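Local structure of esterase (Xanthomonas oryzae pv. oryzae, 3H2G) at residues Leu211-Thr214 with Phe215-Ser218; Asp259-Ala262 with Ala263-Glu266; Asn248-Leu251 with Glu252-Gln255. The protein hydrolyses carboxylic esters as a cell wall-degrading esterase that the bacterium uses in pathogenesis on rice. One frame throughout, in Å; residues are numbered along the deposited sequence.

Interaction 1: Leu211-Thr214 with Phe215-Ser218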
loop_
_atom_site.group_PDB
_atom_site.type_symbol
_atom_site.label_atom_id
_atom_site.label_comp_id
_atom_site.label_asym_id
_atom_site.label_seq_id
_atom_site.Cartn_x
_atom_site.Cartn_y
_atom_site.Cartn_z
ATOM N N LEU A 211 -2.291 -5.038 -12.362
ATOM C CA LEU A 211 -1.185 -5.832 -11.842
ATOM C C LEU A 211 -0.494 -6.741 -12.843
ATOM O O LEU A 211 0.717 -6.644 -13.040
ATOM C CB LEU A 211 -1.659 -6.648 -10.634
ATOM C CG LEU A 211 -0.566 -7.383 -9.852
ATOM C CD1 LEU A 211 0.471 -6.380 -9.363
ATOM C CD2 LEU A 211 -1.177 -8.127 -8.675
ATOM N N GLU A 212 -1.255 -7.633 -13.469
ATOM C CA GLU A 212 -0.677 -8.553 -14.444
ATOM C C GLU A 212 0.009 -7.820 -15.598
ATOM O O GLU A 212 1.149 -8.133 -15.952
ATOM C CB GLU A 212 -1.761 -9.484 -14.998
ATOM C CG GLU A 212 -1.292 -10.342 -16.167
ATOM C CD GLU A 212 -2.433 -11.077 -16.844
ATOM O OE1 GLU A 212 -3.584 -10.601 -16.750
ATOM O OE2 GLU A 212 -2.179 -12.119 -17.483
ATOM N N GLN A 213 -0.674 -6.836 -16.179
ATOM C CA GLN A 213 -0.104 -6.097 -17.304
ATOM C C GLN A 213 1.129 -5.290 -16.898
ATOM O O GLN A 213 2.044 -5.100 -17.699
ATOM C CB GLN A 213 -1.152 -5.170 -17.926
ATOM C CG GLN A 213 -0.738 -4.614 -19.288
ATOM C CD GLN A 213 -0.503 -5.714 -20.314
ATOM O OE1 GLN A 213 -1.373 -6.551 -20.552
ATOM N NE2 GLN A 213 0.675 -5.714 -20.925
ATOM N N THR A 214 1.152 -4.819 -15.654
ATOM C CA THR A 214 2.289 -4.050 -15.155
ATOM C C THR A 214 3.553 -4.909 -15.172
ATOM O O THR A 214 4.625 -4.439 -15.564
ATOM C CB THR A 214 2.029 -3.539 -13.714
ATOM O OG1 THR A 214 1.051 -2.497 -13.747
ATOM C CG2 THR A 214 3.304 -2.998 -13.092
ATOM N N PHE A 215 3.427 -6.164 -14.746
ATOM C CA PHE A 215 4.567 -7.081 -14.734
ATOM C C PHE A 215 4.987 -7.426 -16.154
ATOM O O PHE A 215 6.182 -7.526 -16.455
ATOM C CB PHE A 215 4.231 -8.364 -13.964
ATOM C CG PHE A 215 4.507 -8.273 -12.492
ATOM C CD1 PHE A 215 3.669 -7.554 -11.653
ATOM C CD2 PHE A 215 5.639 -8.878 -11.952
ATOM C CE1 PHE A 215 3.952 -7.434 -10.295
ATOM C CE2 PHE A 215 5.930 -8.765 -10.599
ATOM C CZ PHE A 215 5.085 -8.041 -9.769
ATOM N N LEU A 216 4.006 -7.609 -17.031
ATOM C CA LEU A 216 4.297 -7.918 -18.427
ATOM C C LEU A 216 5.072 -6.761 -19.062
ATOM O O LEU A 216 6.094 -6.968 -19.714
ATOM C CB LEU A 216 2.997 -8.149 -19.211
ATOM C CG LEU A 216 2.216 -9.434 -18.923
ATOM C CD1 LEU A 216 0.848 -9.376 -19.583
ATOM C CD2 LEU A 216 3.010 -10.637 -19.435
ATOM N N ASP A 217 4.586 -5.541 -18.864
ATOM C CA ASP A 217 5.231 -4.369 -19.448
ATOM C C ASP A 217 6.683 -4.140 -19.027
ATOM O O ASP A 217 7.485 -3.633 -19.819
ATOM C CB ASP A 217 4.413 -3.107 -19.148
ATOM C CG ASP A 217 3.051 -3.119 -19.820
ATOM O OD1 ASP A 217 2.835 -3.958 -20.721
ATOM O OD2 ASP A 217 2.199 -2.283 -19.455
ATOM N N SER A 218 7.023 -4.511 -17.796
ATOM C CA SER A 218 8.383 -4.320 -17.288
ATOM C C SER A 218 9.201 -5.605 -17.207
ATOM O O SER A 218 10.316 -5.592 -16.691
ATOM C CB SER A 218 8.342 -3.697 -15.886
ATOM O OG SER A 218 7.759 -2.407 -15.900
HETATM O O HOH W 1 5.169 -1.839 -16.054
#
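The ring of F215 meets L211 at its rim: L211 O lies in the ring plane, 3.4 Å from F215 CD1, so this carbonyl is placed against the edge and not against the pi cloud. Beside it the L211 side chain runs in the same direction as F215, and its branch CD1 comes to 3.8 Å from F215 CE1. Two further flat groups, the Q213 amide and the D217 carboxylate, have planes 42° apart. Q213 NE2 donates to D217 OD1 over 2.8 Å in a nearly straight bond; the acceptor lies in the amide plane, whereas the donor approaches OD1 from 38° above the carboxylate plane. A bend at chi2 (60°) folds the Q213 chain forward so that its amide reaches the next turn. The amide oxygen OE1 then sits 3.7 Å from L216 CD1, as the two side chains cross at about a right angle.

All of this takes place along one short alpha-helix, 211-218, of a protein whose sequence is consistent with the secretory lipase family of alpha/beta-hydrolases. Its i to i+4 backbone bonds are intact: D217 N to Q213 O measures 2.8 Å, and the last of them, S218 N to T214 O, lengthens to 3.3 Å. T214 O also accepts a hydrogen bond from a water at 2.7 Å, and the same water lies 2.7 Å from S218 OG, bridging the backbone to the serine hydroxyl, which N223 also engages. The carboxylate of D217 has a second partner, for OD2 forms a salt bridge with K342, while E212 pairs with R311 of helix 309-316. On the apolar side, L314 of that helix touches both L211 and F215, and F302 of helix 296-304 packs on F215 and L216.

Interaction 2: Asp259-Ala262 with Ala263-Glu266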
loop_
_atom_site.group_PDB
_atom_site.type_symbol
_atom_site.label_atom_id
_atom_site.label_comp_id
_atom_site.label_asym_id
_atom_site.label_seq_id
_atom_site.Cartn_x
_atom_site.Cartn_y
_atom_site.Cartn_z
ATOM N N ASP A 259 20.341 -21.076 -9.583
ATOM C CA ASP A 259 21.136 -21.090 -8.362
ATOM C C ASP A 259 22.089 -19.905 -8.474
ATOM O O ASP A 259 22.387 -19.449 -9.580
ATOM C CB ASP A 259 21.923 -22.401 -8.222
ATOM C CG ASP A 259 22.619 -22.816 -9.505
ATOM O OD1 ASP A 259 22.696 -22.001 -10.451
ATOM O OD2 ASP A 259 23.098 -23.970 -9.561
ATOM N N PRO A 260 22.565 -19.373 -7.337
ATOM C CA PRO A 260 22.291 -19.781 -5.957
ATOM C C PRO A 260 21.052 -19.080 -5.399
ATOM O O PRO A 260 20.714 -19.223 -4.226
ATOM C CB PRO A 260 23.554 -19.341 -5.231
ATOM C CG PRO A 260 23.827 -18.029 -5.883
ATOM C CD PRO A 260 23.601 -18.322 -7.366
ATOM N N TRP A 261 20.375 -18.329 -6.261
ATOM C CA TRP A 261 19.201 -17.559 -5.872
ATOM C C TRP A 261 18.014 -18.376 -5.367
ATOM O O TRP A 261 17.346 -17.979 -4.411
ATOM C CB TRP A 261 18.782 -16.686 -7.052
ATOM C CG TRP A 261 19.969 -16.043 -7.696
ATOM C CD1 TRP A 261 20.400 -16.210 -8.981
ATOM C CD2 TRP A 261 20.922 -15.184 -7.062
ATOM N NE1 TRP A 261 21.568 -15.512 -9.185
ATOM C CE2 TRP A 261 21.909 -14.872 -8.021
ATOM C CE3 TRP A 261 21.039 -14.649 -5.770
ATOM C CZ2 TRP A 261 23.002 -14.049 -7.731
ATOM C CZ3 TRP A 261 22.128 -13.830 -5.482
ATOM C CH2 TRP A 261 23.093 -13.539 -6.460
ATOM N N ALA A 262 17.763 -19.519 -5.994
ATOM C CA ALA A 262 16.643 -20.370 -5.603
ATOM C C ALA A 262 16.628 -20.726 -4.115
ATOM O O ALA A 262 15.573 -20.720 -3.478
ATOM C CB ALA A 262 16.642 -21.648 -6.450
ATOM N N ALA A 263 17.795 -21.032 -3.560
ATOM C CA ALA A 263 17.887 -21.413 -2.155
ATOM C C ALA A 263 17.854 -20.248 -1.169
ATOM O O ALA A 263 17.629 -20.453 0.022
ATOM C CB ALA A 263 19.155 -22.242 -1.930
ATOM N N LYS A 264 18.060 -19.028 -1.648
ATOM C CA LYS A 264 18.077 -17.889 -0.737
ATOM C C LYS A 264 16.934 -16.890 -0.866
ATOM O O LYS A 264 16.794 -16.004 -0.021
ATOM C CB LYS A 264 19.394 -17.127 -0.887
ATOM C CG LYS A 264 19.555 -16.435 -2.226
ATOM C CD LYS A 264 20.787 -15.532 -2.246
ATOM C CE LYS A 264 20.655 -14.381 -1.257
ATOM N NZ LYS A 264 21.860 -13.494 -1.259
ATOM N N VAL A 265 16.107 -17.031 -1.895
ATOM C CA VAL A 265 15.027 -16.072 -2.109
ATOM C C VAL A 265 13.820 -16.106 -1.165
ATOM O O VAL A 265 13.334 -15.050 -0.746
ATOM C CB VAL A 265 14.516 -16.141 -3.576
ATOM C CG1 VAL A 265 13.862 -17.488 -3.850
ATOM C CG2 VAL A 265 13.545 -15.002 -3.840
ATOM N N GLU A 266 13.334 -17.291 -0.807
ATOM C CA GLU A 266 12.156 -17.348 0.058
ATOM C C GLU A 266 12.298 -16.684 1.434
ATOM O O GLU A 266 11.425 -15.919 1.845
ATOM C CB GLU A 266 11.672 -18.797 0.202
ATOM C CG GLU A 266 11.222 -19.407 -1.128
ATOM C CD GLU A 266 10.318 -20.619 -0.958
ATOM O OE1 GLU A 266 10.734 -21.591 -0.291
ATOM O OE2 GLU A 266 9.190 -20.598 -1.497
#
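W261 O accepts two backbone bonds, from V265 N at 3.0 Å and from K264 N at 3.0 Å, which winds 261-264 into a single, weakly bonded helical turn. The two donors arrive from different directions. V265 N lies almost straight out from the carbonyl (C=O...N angle 172°), whereas K264 N stands 62° out of the carbonyl plane and so does not use a lone pair.

The side chains of W261 and K264 run side by side in the same direction. The touching part of the lysine is its aliphatic CD, 3.6 Å from W261 CE3, on the six-membered part of the indole; the approach is oblique. K264 starts out with CG wedged between its own N and carbonyl carbon (chi1 67°), and this rotamer turns the chain back toward the start of the turn, bringing CG to 3.5 Å from W261 O and 3.6 Å from P260 O. A bend at chi3 then carries the ammonium on to T283 O, to which NZ is hydrogen-bonded. P260, preceded by a cis peptide bond, sets its CD 3.8 Å above one face of the indole, offset toward the rim. V265 CG1 lies 3.6 Å from W261 O and close to A262 O as well.

Within the fold this turn sits on the surface, remote from the central sheet. V265, the buried residue of the group, rests on S236 and V240 of helix 231-246, while W261 leans on the loop residues L284 and P285 and meets the ring of Y293, at the end of helix 290-293, with planes at about 45°.

Interaction 3: Asn248-Leu251 with Glu252-Gln255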
loop_
_atom_site.group_PDB
_atom_site.type_symbol
_atom_site.label_atom_id
_atom_site.label_comp_id
_atom_site.label_asym_id
_atom_site.label_seq_id
_atom_site.Cartn_x
_atom_site.Cartn_y
_atom_site.Cartn_z
ATOM N N ASN A 248 0.444 -22.698 -6.129
ATOM C CA ASN A 248 0.243 -23.270 -7.455
ATOM C C ASN A 248 1.299 -22.900 -8.491
ATOM O O ASN A 248 1.057 -23.017 -9.690
ATOM C CB ASN A 248 -1.139 -22.865 -7.981
ATOM C CG ASN A 248 -1.283 -21.365 -8.143
ATOM O OD1 ASN A 248 -0.360 -20.601 -7.842
ATOM N ND2 ASN A 248 -2.446 -20.931 -8.624
ATOM N N ILE A 249 2.470 -22.460 -8.044
ATOM C CA ILE A 249 3.517 -22.087 -8.987
ATOM C C ILE A 249 4.652 -23.101 -9.036
ATOM O O ILE A 249 5.049 -23.540 -10.120
ATOM C CB ILE A 249 4.114 -20.698 -8.655
ATOM C CG1 ILE A 249 2.995 -19.655 -8.588
ATOM C CG2 ILE A 249 5.111 -20.291 -9.739
ATOM C CD1 ILE A 249 3.456 -18.285 -8.126
ATOM N N TYR A 250 5.173 -23.474 -7.869
ATOM C CA TYR A 250 6.277 -24.428 -7.811
ATOM C C TYR A 250 6.344 -25.227 -6.512
ATOM O O TYR A 250 5.825 -24.804 -5.478
ATOM C CB TYR A 250 7.606 -23.689 -8.011
ATOM C CG TYR A 250 7.909 -22.642 -6.949
ATOM C CD1 TYR A 250 8.380 -23.008 -5.686
ATOM C CD2 TYR A 250 7.722 -21.283 -7.210
ATOM C CE1 TYR A 250 8.661 -22.045 -4.707
ATOM C CE2 TYR A 250 7.997 -20.314 -6.242
ATOM C CZ TYR A 250 8.466 -20.700 -4.996
ATOM O OH TYR A 250 8.742 -19.743 -4.044
ATOM N N LEU A 251 6.981 -26.393 -6.582
ATOM C CA LEU A 251 7.164 -27.239 -5.408
ATOM C C LEU A 251 8.495 -26.819 -4.792
ATOM O O LEU A 251 8.631 -26.733 -3.574
ATOM C CB LEU A 251 7.225 -28.717 -5.809
ATOM C CG LEU A 251 7.525 -29.711 -4.680
ATOM C CD1 LEU A 251 6.393 -29.699 -3.656
ATOM C CD2 LEU A 251 7.706 -31.106 -5.263
ATOM N N GLU A 252 9.472 -26.563 -5.657
ATOM C CA GLU A 252 10.805 -26.128 -5.244
ATOM C C GLU A 252 11.124 -24.835 -5.996
ATOM O O GLU A 252 10.860 -24.731 -7.191
ATOM C CB GLU A 252 11.853 -27.187 -5.598
ATOM C CG GLU A 252 11.567 -28.569 -5.042
ATOM C CD GLU A 252 12.670 -29.564 -5.360
ATOM O OE1 GLU A 252 13.020 -29.713 -6.553
ATOM O OE2 GLU A 252 13.186 -30.201 -4.416
ATOM N N PRO A 253 11.702 -23.839 -5.307
ATOM C CA PRO A 253 12.051 -22.550 -5.918
ATOM C C PRO A 253 12.931 -22.676 -7.159
ATOM O O PRO A 253 12.921 -21.803 -8.021
ATOM C CB PRO A 253 12.759 -21.809 -4.783
ATOM C CG PRO A 253 12.120 -22.379 -3.556
ATOM C CD PRO A 253 12.050 -23.850 -3.874
ATOM N N GLY A 254 13.690 -23.767 -7.238
ATOM C CA GLY A 254 14.566 -23.995 -8.375
ATOM C C GLY A 254 13.833 -24.106 -9.701
ATOM O O GLY A 254 14.445 -24.032 -10.766
ATOM N N GLN A 255 12.520 -24.297 -9.645
ATOM C CA GLN A 255 11.723 -24.392 -10.864
ATOM C C GLN A 255 11.639 -23.025 -11.533
ATOM O O GLN A 255 11.486 -22.920 -12.754
ATOM C CB GLN A 255 10.304 -24.870 -10.541
ATOM C CG GLN A 255 10.208 -26.331 -10.129
ATOM C CD GLN A 255 8.808 -26.715 -9.690
ATOM O OE1 GLN A 255 7.834 -26.509 -10.419
ATOM N NE2 GLN A 255 8.698 -27.278 -8.496
#
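A 3-10 turn, 253-255, lies in the loop between helices 231-246 and 261-264, and the ring of Y250 packs against its first residue, P253. The evidence is a CH-pi contact: P253 CA is 4.0 Å from the centroid of the Y250 ring and 26° off the ring normal, hence over the face, though displaced toward the rim. The proline ring adds to this from the same residue, with CG 3.7 Å from Y250 CE1. Just before it, the peptide linking E252 to P253 is also close, its carbonyl carbon E252 C lying 3.3 Å from Y250 CD1 in an oblique approach.

The tyrosine is put there by its first torsion. With CG between the backbone N and the carbonyl carbon (chi1 61°), the ring turns toward the following residues of the chain. The turn itself is closed by Q255 N donating to E252 O over 3.0 Å, and that same carbonyl oxygen stands 3.5 Å from Y250 CB. The short 3-10 turn thus presents its proline to the aromatic residue three positions earlier. Q255 CB also approaches Y250 CB, at 3.9 Å.

Y250 is the buried member of an otherwise surface-lying group; its side chain touches I239 and V240 of helix 231-246 as well as V256, and its OH is hydrogen-bonded to E266 OE2. From the same helix, Q243 OE1 accepts from the backbone N atoms of both I249 and Y250. Farther round the turn, G254 O receives a hydrogen bond from Q295 NE2.

Along the chain the order is interaction 1, then interaction 3, then interaction 2, with helix 231-246 between the first two. Interactions 2 and 3 form one surface patch: their centres are about 11 Å apart, E266 OE2 probably bonds Y250 OH at 2.7 Å, and P253 CB lies 3.3 Å from A262 O. Both pack on V240 of helix 231-246. Interaction 1 stands apart, its centre about 23 Å from interaction 2 and about 21 Å from interaction 3, without contact; helix 309-316 connects it indirectly with interaction 3, touching L211, F215 and I249. Short helical and loop elements away from the central sheet thus build part of the protein's outer, largely helical region.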